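Local coordinates for esterase E25 (Uncultured bacterium, PDB 4Q05), which probably hydrolyses ester bonds as a dimeric member of the bacterial hormone-sensitive lipase family of alpha/beta hydrolases, at residues Gly40-Pro45 with Tyr246-Gly251; Ser78-Ala83 with Leu263-Arg268. All blocks are in the same frame, centred on the assembly; numbering follows the deposited sequence. Where two conformers were deposited one is given.

Contact 1: residues Gly40-Pro45 with Tyr246-Gly251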
ATOM      1  N   GLY A  40      -3.125 -15.616 -17.516  1.00 47.51           N
ATOM      2  CA  GLY A  40      -3.384 -17.037 -17.371  1.00 45.99           C
ATOM      3  C   GLY A  40      -3.659 -17.424 -15.931  1.00 50.83           C
ATOM      4  O   GLY A  40      -3.499 -16.613 -15.022  1.00 48.11           O
ATOM      5  N   PRO A  41      -4.081 -18.673 -15.709  1.00 50.17           N
ATOM      6  CA  PRO A  41      -4.337 -19.133 -14.343  1.00 50.19           C
ATOM      7  C   PRO A  41      -3.105 -18.936 -13.464  1.00 47.80           C
ATOM      8  O   PRO A  41      -1.983 -19.106 -13.921  1.00 47.52           O
ATOM      9  CB  PRO A  41      -4.630 -20.625 -14.525  1.00 50.45           C
ATOM     10  CG  PRO A  41      -5.145 -20.733 -15.933  1.00 49.71           C
ATOM     11  CD  PRO A  41      -4.354 -19.719 -16.711  1.00 56.21           C
ATOM     12  N   ARG A  42      -3.322 -18.565 -12.211  1.00 45.05           N
ATOM     13  CA  ARG A  42      -2.233 -18.334 -11.279  1.00 42.94           C
ATOM     14  C   ARG A  42      -2.436 -19.325 -10.130  1.00 40.03           C
ATOM     15  O   ARG A  42      -3.552 -19.775  -9.886  1.00 37.22           O
ATOM     16  CB  ARG A  42      -2.268 -16.874 -10.768  1.00 38.63           C
ATOM     17  CG  ARG A  42      -1.890 -15.766 -11.806  1.00 43.78           C
ATOM     18  CD  ARG A  42      -2.316 -14.302 -11.368  1.00 36.15           C
ATOM     19  NE  ARG A  42      -3.749 -14.075 -11.584  1.00 37.43           N
ATOM     20  CZ  ARG A  42      -4.491 -13.092 -11.073  1.00 31.68           C
ATOM     21  NH1 ARG A  42      -3.970 -12.160 -10.274  1.00 30.24           N
ATOM     22  NH2 ARG A  42      -5.792 -13.053 -11.361  1.00 34.26           N
ATOM     23  N   THR A  43      -1.364 -19.668  -9.429  1.00 39.90           N
ATOM     24  CA  THR A  43      -1.474 -20.468  -8.210  1.00 32.37           C
ATOM     25  C   THR A  43      -1.066 -19.599  -7.030  1.00 32.60           C
ATOM     26  O   THR A  43      -0.015 -18.955  -7.054  1.00 37.02           O
ATOM     27  CB  THR A  43      -0.562 -21.705  -8.260  1.00 41.05           C
ATOM     28  OG1 THR A  43      -0.991 -22.563  -9.322  1.00 46.32           O
ATOM     29  CG2 THR A  43      -0.604 -22.474  -6.938  1.00 33.97           C
ATOM     30  N   LEU A  44      -1.893 -19.577  -5.996  1.00 31.42           N
ATOM     31  CA  LEU A  44      -1.662 -18.675  -4.872  1.00 32.37           C
ATOM     32  C   LEU A  44      -1.553 -19.424  -3.552  1.00 28.59           C
ATOM     33  O   LEU A  44      -2.562 -19.816  -2.967  1.00 30.51           O
ATOM     34  CB  LEU A  44      -2.775 -17.627  -4.804  1.00 26.39           C
ATOM     35  CG  LEU A  44      -2.652 -16.620  -3.668  1.00 29.52           C
ATOM     36  CD1 LEU A  44      -1.318 -15.894  -3.734  1.00 26.61           C
ATOM     37  CD2 LEU A  44      -3.809 -15.622  -3.729  1.00 28.41           C
ATOM     38  N   PRO A  45      -0.319 -19.637  -3.083  1.00 27.85           N
ATOM     39  CA  PRO A  45      -0.120 -20.327  -1.809  1.00 30.23           C
ATOM     40  C   PRO A  45      -0.440 -19.402  -0.643  1.00 34.82           C
ATOM     41  O   PRO A  45      -0.440 -18.175  -0.809  1.00 30.38           O
ATOM     42  CB  PRO A  45       1.381 -20.641  -1.824  1.00 34.84           C
ATOM     43  CG  PRO A  45       1.976 -19.556  -2.650  1.00 30.21           C
ATOM     44  CD  PRO A  45       0.961 -19.283  -3.729  1.00 31.11           C
ATOM     45  N   TYR A 246     -10.001  -4.909  -8.564  1.00 22.42           N
ATOM     46  CA  TYR A 246     -11.249  -5.544  -9.009  1.00 25.70           C
ATOM     47  C   TYR A 246     -10.952  -6.674  -9.992  1.00 26.78           C
ATOM     48  O   TYR A 246     -11.669  -7.664 -10.053  1.00 24.36           O
ATOM     49  CB  TYR A 246     -12.158  -4.524  -9.696  1.00 23.58           C
ATOM     50  CG  TYR A 246     -12.965  -3.649  -8.770  1.00 24.92           C
ATOM     51  CD1 TYR A 246     -13.628  -4.184  -7.673  1.00 24.61           C
ATOM     52  CD2 TYR A 246     -13.086  -2.288  -9.008  1.00 24.10           C
ATOM     53  CE1 TYR A 246     -14.402  -3.381  -6.835  1.00 26.42           C
ATOM     54  CE2 TYR A 246     -13.852  -1.476  -8.178  1.00 25.58           C
ATOM     55  CZ  TYR A 246     -14.506  -2.037  -7.096  1.00 26.21           C
ATOM     56  OH  TYR A 246     -15.254  -1.246  -6.271  1.00 26.99           O
ATOM     57  N   TYR A 247      -9.895  -6.512 -10.778  1.00 25.27           N
ATOM     58  CA  TYR A 247      -9.572  -7.482 -11.822  1.00 24.65           C
ATOM     59  C   TYR A 247      -8.501  -8.450 -11.350  1.00 28.07           C
ATOM     60  O   TYR A 247      -8.656  -9.667 -11.450  1.00 25.70           O
ATOM     61  CB  TYR A 247      -9.166  -6.753 -13.108  1.00 24.26           C
ATOM     62  CG  TYR A 247     -10.274  -5.843 -13.606  1.00 27.46           C
ATOM     63  CD1 TYR A 247     -11.257  -6.311 -14.475  1.00 33.00           C
ATOM     64  CD2 TYR A 247     -10.352  -4.521 -13.189  1.00 27.75           C
ATOM     65  CE1 TYR A 247     -12.288  -5.474 -14.922  1.00 28.35           C
ATOM     66  CE2 TYR A 247     -11.369  -3.692 -13.621  1.00 26.10           C
ATOM     67  CZ  TYR A 247     -12.332  -4.165 -14.484  1.00 28.80           C
ATOM     68  OH  TYR A 247     -13.342  -3.305 -14.897  1.00 28.45           O
ATOM     69  N   ILE A 248      -7.427  -7.898 -10.796  1.00 24.68           N
ATOM     70  CA  ILE A 248      -6.328  -8.705 -10.310  1.00 25.31           C
ATOM     71  C   ILE A 248      -6.748  -9.609  -9.157  1.00 25.42           C
ATOM     72  O   ILE A 248      -6.331 -10.772  -9.078  1.00 25.56           O
ATOM     73  CB  ILE A 248      -5.170  -7.812  -9.840  1.00 25.12           C
ATOM     74  CG1 ILE A 248      -4.639  -6.963 -11.009  1.00 25.08           C
ATOM     75  CG2 ILE A 248      -4.063  -8.667  -9.213  1.00 24.82           C
ATOM     76  CD1 ILE A 248      -3.450  -6.060 -10.638  1.00 23.10           C
ATOM     77  N   ASN A 249      -7.549  -9.075  -8.238  1.00 22.89           N
ATOM     78  CA  ASN A 249      -7.916  -9.852  -7.056  1.00 23.23           C
ATOM     79  C   ASN A 249      -9.276 -10.546  -7.201  1.00 25.88           C
ATOM     80  O   ASN A 249      -9.819 -11.082  -6.242  1.00 26.41           O
ATOM     81  CB  ASN A 249      -7.833  -9.000  -5.783  1.00 21.26           C
ATOM     82  CG  ASN A 249      -6.407  -8.757  -5.361  1.00 26.46           C
ATOM     83  OD1 ASN A 249      -5.512  -9.510  -5.748  1.00 26.59           O
ATOM     84  ND2 ASN A 249      -6.178  -7.717  -4.557  1.00 22.59           N
ATOM     85  N   ASP A 250      -9.802 -10.565  -8.419  1.00 25.45           N
ATOM     86  CA  ASP A 250     -11.025 -11.309  -8.697  1.00 24.15           C
ATOM     87  C   ASP A 250     -10.766 -12.793  -8.396  1.00 30.11           C
ATOM     88  O   ASP A 250      -9.882 -13.405  -8.993  1.00 26.94           O
ATOM     89  CB  ASP A 250     -11.418 -11.133 -10.159  1.00 28.36           C
ATOM     90  CG  ASP A 250     -12.823 -11.643 -10.447  1.00 35.57           C
ATOM     91  OD1 ASP A 250     -13.049 -12.854 -10.305  1.00 36.45           O
ATOM     92  OD2 ASP A 250     -13.702 -10.834 -10.799  1.00 39.48           O
ATOM     93  N   GLY A 251     -11.519 -13.364  -7.464  1.00 29.79           N
ATOM     94  CA  GLY A 251     -11.299 -14.737  -7.048  1.00 23.72           C
ATOM     95  C   GLY A 251     -10.218 -14.883  -5.984  1.00 30.67           C
ATOM     96  O   GLY A 251      -9.943 -15.991  -5.520  1.00 31.08           O
TER
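Ile248 O is gripped by both terminal nitrogens of the Arg42 guanidinium. NH1 of Arg42 makes the shorter bond, 3.0 Å to Ile248 O with an N-H...O angle of 151°; it lies in the carbonyl plane, on a lone pair. NH2 of Arg42 reaches the same Ile248 O at 3.3 Å, bends more (138°) and is tilted from that plane. The grip is end-on, through NH1 and NH2, with the oxygen close to the guanidinium plane: two N-H groups of one arginine converge on a single atom, which restrains the rotation of the planar group. The long side chain is needed, because CA of Arg42 and CA of Ile248 are 10.5 Å apart; after an extended start it bends at chi3 (-78°), presenting its terminal nitrogens to the carbonyl. Beyond these bonds the side chains meet only where Ile248 CG2 lies 3.7 Å from Arg42 NH1, crossing at about a right angle.

Ile248 closes the short helix 244-248, and Asn249 is the first residue to leave helical geometry. The partial negative charge expected at this helix end probably suits the cationic guanidinium. Arg42 itself belongs to strand 37-44, an N-terminal arm whose residues Arg42 to Leu44 pair in an antiparallel beta ladder with a strand of the second subunit, so the contact is built into the dimer interface. The strongest polar partner of Arg42 is in fact Ile248 O of the second subunit, to which NH1 donates, so that NH1 is shared between two carbonyls. Arg42 NE of that subunit bonds to Asp250 O, just beyond the helix, and the Arg42 side chains of the two subunits pack on each other, as do the two Ile248 side chains.

Contact 2: residues Ser78-Ala83 with Leu263-Arg268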
ATOM      1  N   SER A  78     -38.099  -8.086  -2.266  1.00 29.27           N
ATOM      2  CA  SER A  78     -38.232  -9.305  -1.486  1.00 33.35           C
ATOM      3  C   SER A  78     -36.987 -10.204  -1.609  1.00 32.18           C
ATOM      4  O   SER A  78     -36.527 -10.800  -0.631  1.00 30.60           O
ATOM      5  CB  SER A  78     -39.503 -10.051  -1.898  1.00 36.36           C
ATOM      6  OG  SER A  78     -39.615 -11.257  -1.175  1.00 47.69           O
ATOM      7  N   GLU A  79     -36.439 -10.304  -2.810  1.00 26.89           N
ATOM      8  CA  GLU A  79     -35.195 -11.046  -2.992  1.00 33.64           C
ATOM      9  C   GLU A  79     -34.037 -10.347  -2.275  1.00 33.56           C
ATOM     10  O   GLU A  79     -33.148 -11.004  -1.732  1.00 30.96           O
ATOM     11  CB  GLU A  79     -34.887 -11.228  -4.478  1.00 32.57           C
ATOM     12  CG  GLU A  79     -35.820 -12.213  -5.172  1.00 32.32           C
ATOM     13  CD  GLU A  79     -35.714 -12.148  -6.680  1.00 36.22           C
ATOM     14  OE1 GLU A  79     -35.133 -11.166  -7.193  1.00 34.03           O
ATOM     15  OE2 GLU A  79     -36.208 -13.081  -7.350  1.00 41.37           O
ATOM     16  N   TRP A  80     -34.048  -9.017  -2.267  1.00 29.13           N
ATOM     17  CA  TRP A  80     -33.030  -8.287  -1.520  1.00 32.37           C
ATOM     18  C   TRP A  80     -33.109  -8.620  -0.041  1.00 32.84           C
ATOM     19  O   TRP A  80     -32.105  -8.980   0.564  1.00 27.69           O
ATOM     20  CB  TRP A  80     -33.140  -6.776  -1.737  1.00 27.66           C
ATOM     21  CG  TRP A  80     -32.371  -6.343  -2.931  1.00 26.62           C
ATOM     22  CD1 TRP A  80     -32.874  -5.893  -4.110  1.00 30.60           C
ATOM     23  CD2 TRP A  80     -30.947  -6.372  -3.081  1.00 30.90           C
ATOM     24  NE1 TRP A  80     -31.846  -5.609  -4.985  1.00 33.95           N
ATOM     25  CE2 TRP A  80     -30.652  -5.896  -4.377  1.00 30.04           C
ATOM     26  CE3 TRP A  80     -29.891  -6.743  -2.240  1.00 28.21           C
ATOM     27  CZ2 TRP A  80     -29.343  -5.783  -4.860  1.00 30.20           C
ATOM     28  CZ3 TRP A  80     -28.581  -6.619  -2.717  1.00 30.35           C
ATOM     29  CH2 TRP A  80     -28.324  -6.152  -4.023  1.00 27.53           C
ATOM     30  N   ARG A  81     -34.298  -8.504   0.544  1.00 30.12           N
ATOM     31  CA  ARG A  81     -34.458  -8.801   1.961  0.52 33.58           C
ATOM     32  C   ARG A  81     -33.935 -10.202   2.289  1.00 31.41           C
ATOM     33  O   ARG A  81     -33.300 -10.408   3.319  1.00 32.04           O
ATOM     34  CB  ARG A  81     -35.917  -8.625   2.402  0.52 36.83           C
ATOM     35  CG  ARG A  81     -36.399  -7.168   2.363  0.52 40.71           C
ATOM     36  CD  ARG A  81     -37.732  -6.988   3.089  0.52 41.26           C
ATOM     37  NE  ARG A  81     -38.820  -7.699   2.423  0.52 43.41           N
ATOM     38  CZ  ARG A  81     -39.614  -7.161   1.501  0.52 42.94           C
ATOM     39  NH1 ARG A  81     -39.448  -5.898   1.133  0.52 41.38           N
ATOM     40  NH2 ARG A  81     -40.579  -7.887   0.949  0.52 45.12           N
ATOM     41  N   ALA A  82     -34.185 -11.155   1.398  1.00 32.58           N
ATOM     42  CA  ALA A  82     -33.709 -12.523   1.603  1.00 37.15           C
ATOM     43  C   ALA A  82     -32.190 -12.630   1.493  1.00 36.46           C
ATOM     44  O   ALA A  82     -31.543 -13.283   2.318  1.00 32.51           O
ATOM     45  CB  ALA A  82     -34.377 -13.479   0.618  1.00 36.58           C
ATOM     46  N   ALA A  83     -31.619 -12.015   0.457  1.00 32.11           N
ATOM     47  CA  ALA A  83     -30.169 -12.038   0.283  1.00 32.87           C
ATOM     48  C   ALA A  83     -29.501 -11.436   1.514  1.00 31.25           C
ATOM     49  O   ALA A  83     -28.533 -11.977   2.047  1.00 26.99           O
ATOM     50  CB  ALA A  83     -29.768 -11.263  -0.965  1.00 28.29           C
ATOM     51  N   LEU A 263     -22.154  -7.772  -5.754  1.00 29.45           N
ATOM     52  CA  LEU A 263     -21.587  -6.484  -5.381  1.00 25.13           C
ATOM     53  C   LEU A 263     -22.076  -5.416  -6.339  1.00 24.28           C
ATOM     54  O   LEU A 263     -22.530  -4.366  -5.913  1.00 23.90           O
ATOM     55  CB  LEU A 263     -20.059  -6.534  -5.360  1.00 22.03           C
ATOM     56  CG  LEU A 263     -19.382  -5.227  -4.962  1.00 23.03           C
ATOM     57  CD1 LEU A 263     -19.969  -4.702  -3.642  1.00 24.81           C
ATOM     58  CD2 LEU A 263     -17.853  -5.388  -4.867  1.00 24.27           C
ATOM     59  N   GLU A 264     -22.016  -5.693  -7.635  1.00 24.68           N
ATOM     60  CA  GLU A 264     -22.516  -4.718  -8.594  1.00 27.03           C
ATOM     61  C   GLU A 264     -23.999  -4.409  -8.355  1.00 26.41           C
ATOM     62  O   GLU A 264     -24.424  -3.259  -8.422  1.00 29.10           O
ATOM     63  CB  GLU A 264     -22.294  -5.177 -10.043  1.00 29.23           C
ATOM     64  CG  GLU A 264     -22.920  -4.192 -11.021  1.00 35.60           C
ATOM     65  CD  GLU A 264     -22.611  -4.475 -12.480  1.00 38.03           C
ATOM     66  OE1 GLU A 264     -22.012  -5.529 -12.785  1.00 36.83           O
ATOM     67  OE2 GLU A 264     -22.976  -3.622 -13.320  1.00 40.46           O
ATOM     68  N   ALA A 265     -24.780  -5.445  -8.074  1.00 28.84           N
ATOM     69  CA  ALA A 265     -26.204  -5.264  -7.817  1.00 24.74           C
ATOM     70  C   ALA A 265     -26.398  -4.361  -6.609  1.00 24.99           C
ATOM     71  O   ALA A 265     -27.231  -3.447  -6.634  1.00 24.96           O
ATOM     72  CB  ALA A 265     -26.880  -6.609  -7.595  1.00 23.78           C
ATOM     73  N   ALA A 266     -25.625  -4.603  -5.551  1.00 24.56           N
ATOM     74  CA  ALA A 266     -25.717  -3.773  -4.354  1.00 24.61           C
ATOM     75  C   ALA A 266     -25.325  -2.333  -4.666  1.00 26.40           C
ATOM     76  O   ALA A 266     -25.977  -1.381  -4.225  1.00 25.48           O
ATOM     77  CB  ALA A 266     -24.833  -4.333  -3.237  1.00 25.71           C
ATOM     78  N   VAL A 267     -24.261  -2.180  -5.440  1.00 26.70           N
ATOM     79  CA  VAL A 267     -23.799  -0.853  -5.807  1.00 22.83           C
ATOM     80  C   VAL A 267     -24.918  -0.138  -6.564  1.00 24.13           C
ATOM     81  O   VAL A 267     -25.286   0.993  -6.232  1.00 23.45           O
ATOM     82  CB  VAL A 267     -22.527  -0.933  -6.662  1.00 23.72           C
ATOM     83  CG1 VAL A 267     -22.224   0.422  -7.319  1.00 22.58           C
ATOM     84  CG2 VAL A 267     -21.358  -1.414  -5.813  1.00 24.57           C
ATOM     85  N   ARG A 268     -25.485  -0.820  -7.560  1.00 27.36           N
ATOM     86  CA  ARG A 268     -26.565  -0.229  -8.352  1.00 28.02           C
ATOM     87  C   ARG A 268     -27.797   0.082  -7.511  1.00 26.60           C
ATOM     88  O   ARG A 268     -28.456   1.102  -7.729  1.00 27.92           O
ATOM     89  CB  ARG A 268     -26.905  -1.097  -9.571  1.00 31.96           C
ATOM     90  CG  ARG A 268     -25.773  -1.097 -10.581  1.00 30.22           C
ATOM     91  CD  ARG A 268     -26.083  -1.829 -11.872  1.00 35.11           C
ATOM     92  NE  ARG A 268     -24.939  -1.701 -12.768  1.00 41.48           N
ATOM     93  CZ  ARG A 268     -24.670  -0.615 -13.491  1.00 43.42           C
ATOM     94  NH1 ARG A 268     -25.488   0.435 -13.459  1.00 37.30           N
ATOM     95  NH2 ARG A 268     -23.589  -0.585 -14.257  1.00 40.28           N
TER
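Trp80 makes every touch between the two helical segments, pushing the benzene end of its indole against the backbone and methyl groups of Ala265 and Ala266. The apolar part consists of two methyl contacts: CB of Ala265 lies 3.8 Å from Trp80 CZ2, and CB of Ala266 lies 4.0 Å from Trp80 CH2. The backbone contacts are closer still. Trp80 CH2 comes within 3.5 Å of Ala266 N, which meets the ring at its edge, near the ring plane, while Trp80 CZ2 approaches Ala265 O obliquely at 3.6 Å. The indole thus sets its rim against the helix and spans a 9.0 Å separation between CA of Trp80 and CA of Ala266. Its side chain leaves toward helix 262-271, and a chi1 of -87° carries the indole across to it; Pro74 also packs against it. With an alanine in its place, the indole that bridges the two helices would be gone, and Ala265 and Ala266 would probably be left without their partner from helix 77-88.

The charged interaction is a salt bridge within helix 262-271. One turn apart, Arg268 NE and NH2 both hold Glu264 OE2 side-on, with a nearly straight NE bond of 2.8 Å to that oxygen; the bond from NH2 is longer and more bent (135°).

Leu263 touches Ala140, which follows a His-Gly-Gly sequence that in relatives forms the oxyanion hole. A pairing of N-terminal helix 77-88 with helix 262-271 is consistent with the helical cap of hormone-sensitive lipase enzymes.

From the N terminus, the chain passes first through strand 37-44, then helix 77-88, then most of the central mixed sheet, and only afterwards reaches helices 244-248 and 262-271. Contact 1 closes a loop with 200 residues between its segments, and contact 2 one with 179. Their segments alternate along the chain, so the two loops cross instead of nesting. Both return early N-terminal elements to consecutive helices between strands 229-235 and 294-299: contact 1 ties in the dimerising arm, and contact 2 ties helix 77-88 to helix 262-271, consistent with the cap. Their centres are 25 Å apart and their nearest atoms about 4 Å, without touching.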